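Local atomic coordinates of probable transcriptional regulatory protein NarL (Mycobacterium tuberculosis, PDB entry 3EUL), a protein that probably regulates genes of aerobic nitrate metabolism by binding their promoters together with DevR once phosphorylated by the sensor kinase NarS. Residues R33-V41 and R122-L130. Sequence-based numbering, arbitrary orientation.
Sequences RALSLSGSV and RTEIVKAVL
Val-126 packs its two methyl groups against one side of helix 33-38. Its CG2 sits 3.6 Å from Ala-34 O, and its CG1 lies 3.9 Å from Ser-38 CB. With CG1 anti to the backbone N (chi1 166°) and CG2 beside it, both methyls are brought against Ser-38 CB. One turn earlier, the methyl of Ala-34 meets the aliphatic part of Arg-122, with CB 3.8 Å from CG. The chain of Arg-122 bends farther out, at chi3. The small side chain of Ala-34 is consistent with the close approach of the backbones here.

Leu-35, Val-41, Ile-125 and Val-129 form a buried apolar layer. Leu-35 uses its CD2 branch, which touches Val-126 CA and Ile-125 CG2 and lies 4.1 Å from Val-129 CG2. The side chains of Leu-35 and Val-129 cross at about a right angle. Leu-35 and Val-129 also rest on strand 16-21, through Val-20 and Val-18 respectively. Leu-130 and Ser-40 make the more open end. Here Leu-130 CD2 meets Val-41 CG2 at 3.9 Å, while its other branch, CD1, lies against Ser-40 CB.

No hydrogen bond joins the two segments. The polar bonds are local and shape the turn after helix 25-38. Ser-38 OG donates to Leu-35 O at 2.7 Å, in the carbonyl plane. Ser-38 OG in turn accepts from Ser-40 N at 2.9 Å, with an N-H...O angle of 165°, forming an ST turn. Gly-39 has positive phi inside this turn, and Val-41 then starts strand 41-47.

The axes of segments 33-38 and 122-130 come within 9.3 Å at a crossing angle of -73°. The contact pairs the first and last helices of the CheY-like receiver domain, which cross steeply on one face of its five-stranded parallel sheet.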
ATOM      1  N   ARG A  33      -9.116   0.445  -9.761  1.00 20.76           N
ATOM      2  CA  ARG A  33     -10.539   0.397 -10.105  1.00 22.75           C
ATOM      3  C   ARG A  33     -11.420  -0.033  -8.942  1.00 22.37           C
ATOM      4  O   ARG A  33     -12.454   0.599  -8.691  1.00 24.04           O
ATOM      5  CB  ARG A  33     -10.777  -0.519 -11.294  1.00 24.03           C
ATOM      6  CG  ARG A  33     -11.987  -0.130 -12.078  1.00 28.31           C
ATOM      7  CD  ARG A  33     -11.803  -0.553 -13.497  1.00 34.17           C
ATOM      8  NE  ARG A  33     -13.044  -0.693 -14.245  1.00 36.91           N
ATOM      9  CZ  ARG A  33     -13.925  -1.671 -14.052  1.00 38.88           C
ATOM     10  NH1 ARG A  33     -13.753  -2.602 -13.101  1.00 40.82           N
ATOM     11  NH2 ARG A  33     -14.999  -1.720 -14.807  1.00 37.44           N
ATOM     12  N   ALA A  34     -11.037  -1.097  -8.254  1.00 21.63           N
ATOM     13  CA  ALA A  34     -11.731  -1.530  -7.006  1.00 21.09           C
ATOM     14  C   ALA A  34     -11.896  -0.401  -6.009  1.00 20.73           C
ATOM     15  O   ALA A  34     -12.990  -0.186  -5.458  1.00 20.18           O
ATOM     16  CB  ALA A  34     -10.988  -2.677  -6.326  1.00 21.57           C
ATOM     17  N   LEU A  35     -10.798   0.316  -5.735  1.00 18.99           N
ATOM     18  CA  LEU A  35     -10.863   1.404  -4.766  1.00 19.19           C
ATOM     19  C   LEU A  35     -11.752   2.553  -5.272  1.00 19.80           C
ATOM     20  O   LEU A  35     -12.637   3.040  -4.557  1.00 18.84           O
ATOM     21  CB  LEU A  35      -9.439   1.878  -4.415  1.00 19.53           C
ATOM     22  CG  LEU A  35      -8.512   0.858  -3.757  1.00 18.74           C
ATOM     23  CD1 LEU A  35      -7.064   1.422  -3.557  1.00 18.94           C
ATOM     24  CD2 LEU A  35      -9.107   0.354  -2.469  1.00 18.70           C
ATOM     25  N   SER A  36     -11.535   2.965  -6.510  1.00 19.25           N
ATOM     26  CA  SER A  36     -12.252   4.078  -7.092  1.00 20.03           C
ATOM     27  C   SER A  36     -13.756   3.792  -7.207  1.00 20.35           C
ATOM     28  O   SER A  36     -14.586   4.659  -6.916  1.00 20.62           O
ATOM     29  CB  SER A  36     -11.643   4.404  -8.471  1.00 19.49           C
ATOM     30  OG  SER A  36     -10.315   4.910  -8.305  1.00 24.31           O
ATOM     31  N   LEU A  37     -14.095   2.570  -7.604  1.00 19.91           N
ATOM     32  CA  LEU A  37     -15.491   2.176  -7.776  1.00 20.36           C
ATOM     33  C   LEU A  37     -16.229   1.931  -6.454  1.00 19.54           C
ATOM     34  O   LEU A  37     -17.443   1.855  -6.476  1.00 18.52           O
ATOM     35  CB  LEU A  37     -15.595   0.943  -8.672  1.00 21.17           C
ATOM     36  CG  LEU A  37     -15.281   1.191 -10.148  1.00 21.38           C
ATOM     37  CD1 LEU A  37     -15.459  -0.121 -10.950  1.00 23.91           C
ATOM     38  CD2 LEU A  37     -16.142   2.278 -10.754  1.00 22.92           C
ATOM     39  N   SER A  38     -15.499   1.846  -5.328  1.00 18.84           N
ATOM     40  CA  SER A  38     -16.109   1.724  -3.997  1.00 19.52           C
ATOM     41  C   SER A  38     -16.902   2.979  -3.665  1.00 19.68           C
ATOM     42  O   SER A  38     -17.846   2.922  -2.940  1.00 20.48           O
ATOM     43  CB  SER A  38     -15.062   1.502  -2.904  1.00 19.19           C
ATOM     44  OG  SER A  38     -14.363   2.710  -2.568  1.00 18.54           O
ATOM     45  N   GLY A  39     -16.485   4.118  -4.207  1.00 20.10           N
ATOM     46  CA  GLY A  39     -17.056   5.421  -3.844  1.00 20.17           C
ATOM     47  C   GLY A  39     -16.456   6.031  -2.572  1.00 20.62           C
ATOM     48  O   GLY A  39     -16.782   7.173  -2.240  1.00 21.41           O
ATOM     49  N   SER A  40     -15.567   5.316  -1.889  1.00 19.22           N
ATOM     50  CA  SER A  40     -15.015   5.768  -0.588  1.00 19.56           C
ATOM     51  C   SER A  40     -13.507   6.078  -0.590  1.00 19.93           C
ATOM     52  O   SER A  40     -12.917   6.394   0.463  1.00 20.57           O
ATOM     53  CB  SER A  40     -15.301   4.707   0.473  1.00 20.03           C
ATOM     54  OG  SER A  40     -16.696   4.656   0.760  1.00 20.32           O
ATOM     55  N   VAL A  41     -12.883   5.977  -1.757  1.00 19.38           N
ATOM     56  CA  VAL A  41     -11.439   6.066  -1.875  1.00 18.86           C
ATOM     57  C   VAL A  41     -11.057   6.938  -3.077  1.00 19.13           C
ATOM     58  O   VAL A  41     -11.573   6.793  -4.195  1.00 19.15           O
ATOM     59  CB  VAL A  41     -10.754   4.669  -2.007  1.00 18.53           C
ATOM     60  CG1 VAL A  41      -9.212   4.817  -2.134  1.00 19.41           C
ATOM     61  CG2 VAL A  41     -11.110   3.716  -0.828  1.00 15.89           C
ATOM     62  N   ARG A 122     -12.096  -8.048  -4.376  1.00 26.04           N
ATOM     63  CA  ARG A 122     -12.430  -6.633  -4.506  1.00 26.20           C
ATOM     64  C   ARG A 122     -12.893  -6.025  -3.174  1.00 25.73           C
ATOM     65  O   ARG A 122     -12.352  -5.006  -2.739  1.00 26.56           O
ATOM     66  CB  ARG A 122     -13.529  -6.505  -5.554  1.00 26.56           C
ATOM     67  CG  ARG A 122     -13.805  -5.146  -6.049  1.00 27.38           C
ATOM     68  CD  ARG A 122     -14.505  -5.253  -7.406  1.00 28.28           C
ATOM     69  NE  ARG A 122     -15.952  -5.126  -7.318  1.00 30.32           N
ATOM     70  CZ  ARG A 122     -16.782  -5.393  -8.324  1.00 30.01           C
ATOM     71  NH1 ARG A 122     -16.320  -5.825  -9.496  1.00 31.41           N
ATOM     72  NH2 ARG A 122     -18.081  -5.217  -8.168  1.00 30.05           N
ATOM     73  N   THR A 123     -13.865  -6.653  -2.505  1.00 25.24           N
ATOM     74  CA  THR A 123     -14.402  -6.067  -1.263  1.00 24.34           C
ATOM     75  C   THR A 123     -13.396  -6.212  -0.112  1.00 24.27           C
ATOM     76  O   THR A 123     -13.279  -5.308   0.702  1.00 23.85           O
ATOM     77  CB  THR A 123     -15.796  -6.631  -0.851  1.00 24.53           C
ATOM     78  OG1 THR A 123     -15.697  -8.035  -0.660  1.00 22.67           O
ATOM     79  CG2 THR A 123     -16.906  -6.308  -1.906  1.00 22.94           C
ATOM     80  N   GLU A 124     -12.657  -7.317  -0.077  1.00 23.24           N
ATOM     81  CA  GLU A 124     -11.570  -7.499   0.902  1.00 24.53           C
ATOM     82  C   GLU A 124     -10.507  -6.396   0.876  1.00 23.94           C
ATOM     83  O   GLU A 124     -10.116  -5.916   1.911  1.00 23.11           O
ATOM     84  CB  GLU A 124     -10.875  -8.845   0.718  1.00 24.89           C
ATOM     85  CG  GLU A 124     -11.643 -10.025   1.299  1.00 26.14           C
ATOM     86  CD  GLU A 124     -10.961 -11.343   1.020  1.00 26.76           C
ATOM     87  OE1 GLU A 124     -10.231 -11.453   0.008  1.00 29.99           O
ATOM     88  OE2 GLU A 124     -11.180 -12.286   1.799  1.00 30.87           O
ATOM     89  N   ILE A 125     -10.055  -5.992  -0.310  1.00 24.14           N
ATOM     90  CA  ILE A 125      -9.037  -4.933  -0.422  1.00 23.93           C
ATOM     91  C   ILE A 125      -9.574  -3.575  -0.050  1.00 23.64           C
ATOM     92  O   ILE A 125      -8.887  -2.795   0.636  1.00 24.14           O
ATOM     93  CB  ILE A 125      -8.454  -4.887  -1.841  1.00 25.04           C
ATOM     94  CG1 ILE A 125      -7.722  -6.194  -2.126  1.00 25.40           C
ATOM     95  CG2 ILE A 125      -7.500  -3.721  -1.997  1.00 25.24           C
ATOM     96  CD1 ILE A 125      -7.903  -6.679  -3.527  1.00 30.03           C
ATOM     97  N   VAL A 126     -10.798  -3.274  -0.484  1.00 22.98           N
ATOM     98  CA  VAL A 126     -11.423  -2.021  -0.101  1.00 23.21           C
ATOM     99  C   VAL A 126     -11.517  -1.992   1.416  1.00 23.44           C
ATOM    100  O   VAL A 126     -11.115  -1.019   2.040  1.00 24.75           O
ATOM    101  CB  VAL A 126     -12.816  -1.846  -0.715  1.00 22.40           C
ATOM    102  CG1 VAL A 126     -13.606  -0.697  -0.039  1.00 23.87           C
ATOM    103  CG2 VAL A 126     -12.701  -1.629  -2.222  1.00 22.05           C
ATOM    104  N   LYS A 127     -12.056  -3.052   2.008  1.00 23.54           N
ATOM    105  CA  LYS A 127     -12.208  -3.095   3.451  1.00 23.65           C
ATOM    106  C   LYS A 127     -10.861  -2.984   4.196  1.00 22.90           C
ATOM    107  O   LYS A 127     -10.757  -2.280   5.194  1.00 22.43           O
ATOM    108  CB  LYS A 127     -12.963  -4.357   3.872  1.00 24.67           C
ATOM    109  CG  LYS A 127     -12.988  -4.556   5.378  1.00 24.85           C
ATOM    110  CD  LYS A 127     -13.874  -5.713   5.802  1.00 25.94           C
ATOM    111  CE  LYS A 127     -13.728  -5.985   7.315  1.00 28.88           C
ATOM    112  NZ  LYS A 127     -14.048  -4.729   8.069  1.00 30.98           N
ATOM    113  N   ALA A 128      -9.849  -3.676   3.705  1.00 22.29           N
ATOM    114  CA  ALA A 128      -8.494  -3.567   4.277  1.00 23.00           C
ATOM    115  C   ALA A 128      -7.961  -2.148   4.259  1.00 22.40           C
ATOM    116  O   ALA A 128      -7.417  -1.653   5.261  1.00 21.74           O
ATOM    117  CB  ALA A 128      -7.536  -4.510   3.569  1.00 23.08           C
ATOM    118  N   VAL A 129      -8.123  -1.465   3.133  1.00 22.72           N
ATOM    119  CA  VAL A 129      -7.675  -0.077   3.017  1.00 22.61           C
ATOM    120  C   VAL A 129      -8.465   0.848   3.969  1.00 22.80           C
ATOM    121  O   VAL A 129      -7.894   1.658   4.704  1.00 21.24           O
ATOM    122  CB  VAL A 129      -7.794   0.384   1.553  1.00 22.74           C
ATOM    123  CG1 VAL A 129      -7.707   1.882   1.435  1.00 22.19           C
ATOM    124  CG2 VAL A 129      -6.703  -0.315   0.726  1.00 21.64           C
ATOM    125  N   LEU A 130      -9.782   0.707   3.967  1.00 22.59           N
ATOM    126  CA  LEU A 130     -10.631   1.514   4.833  1.00 23.69           C
ATOM    127  C   LEU A 130     -10.374   1.255   6.316  1.00 24.81           C
ATOM    128  O   LEU A 130     -10.300   2.203   7.098  1.00 25.19           O
ATOM    129  CB  LEU A 130     -12.123   1.311   4.487  1.00 23.48           C
ATOM    130  CG  LEU A 130     -12.532   1.797   3.081  1.00 24.15           C
ATOM    131  CD1 LEU A 130     -14.035   1.588   2.820  1.00 22.59           C
ATOM    132  CD2 LEU A 130     -12.141   3.261   2.864  1.00 22.50           C
TER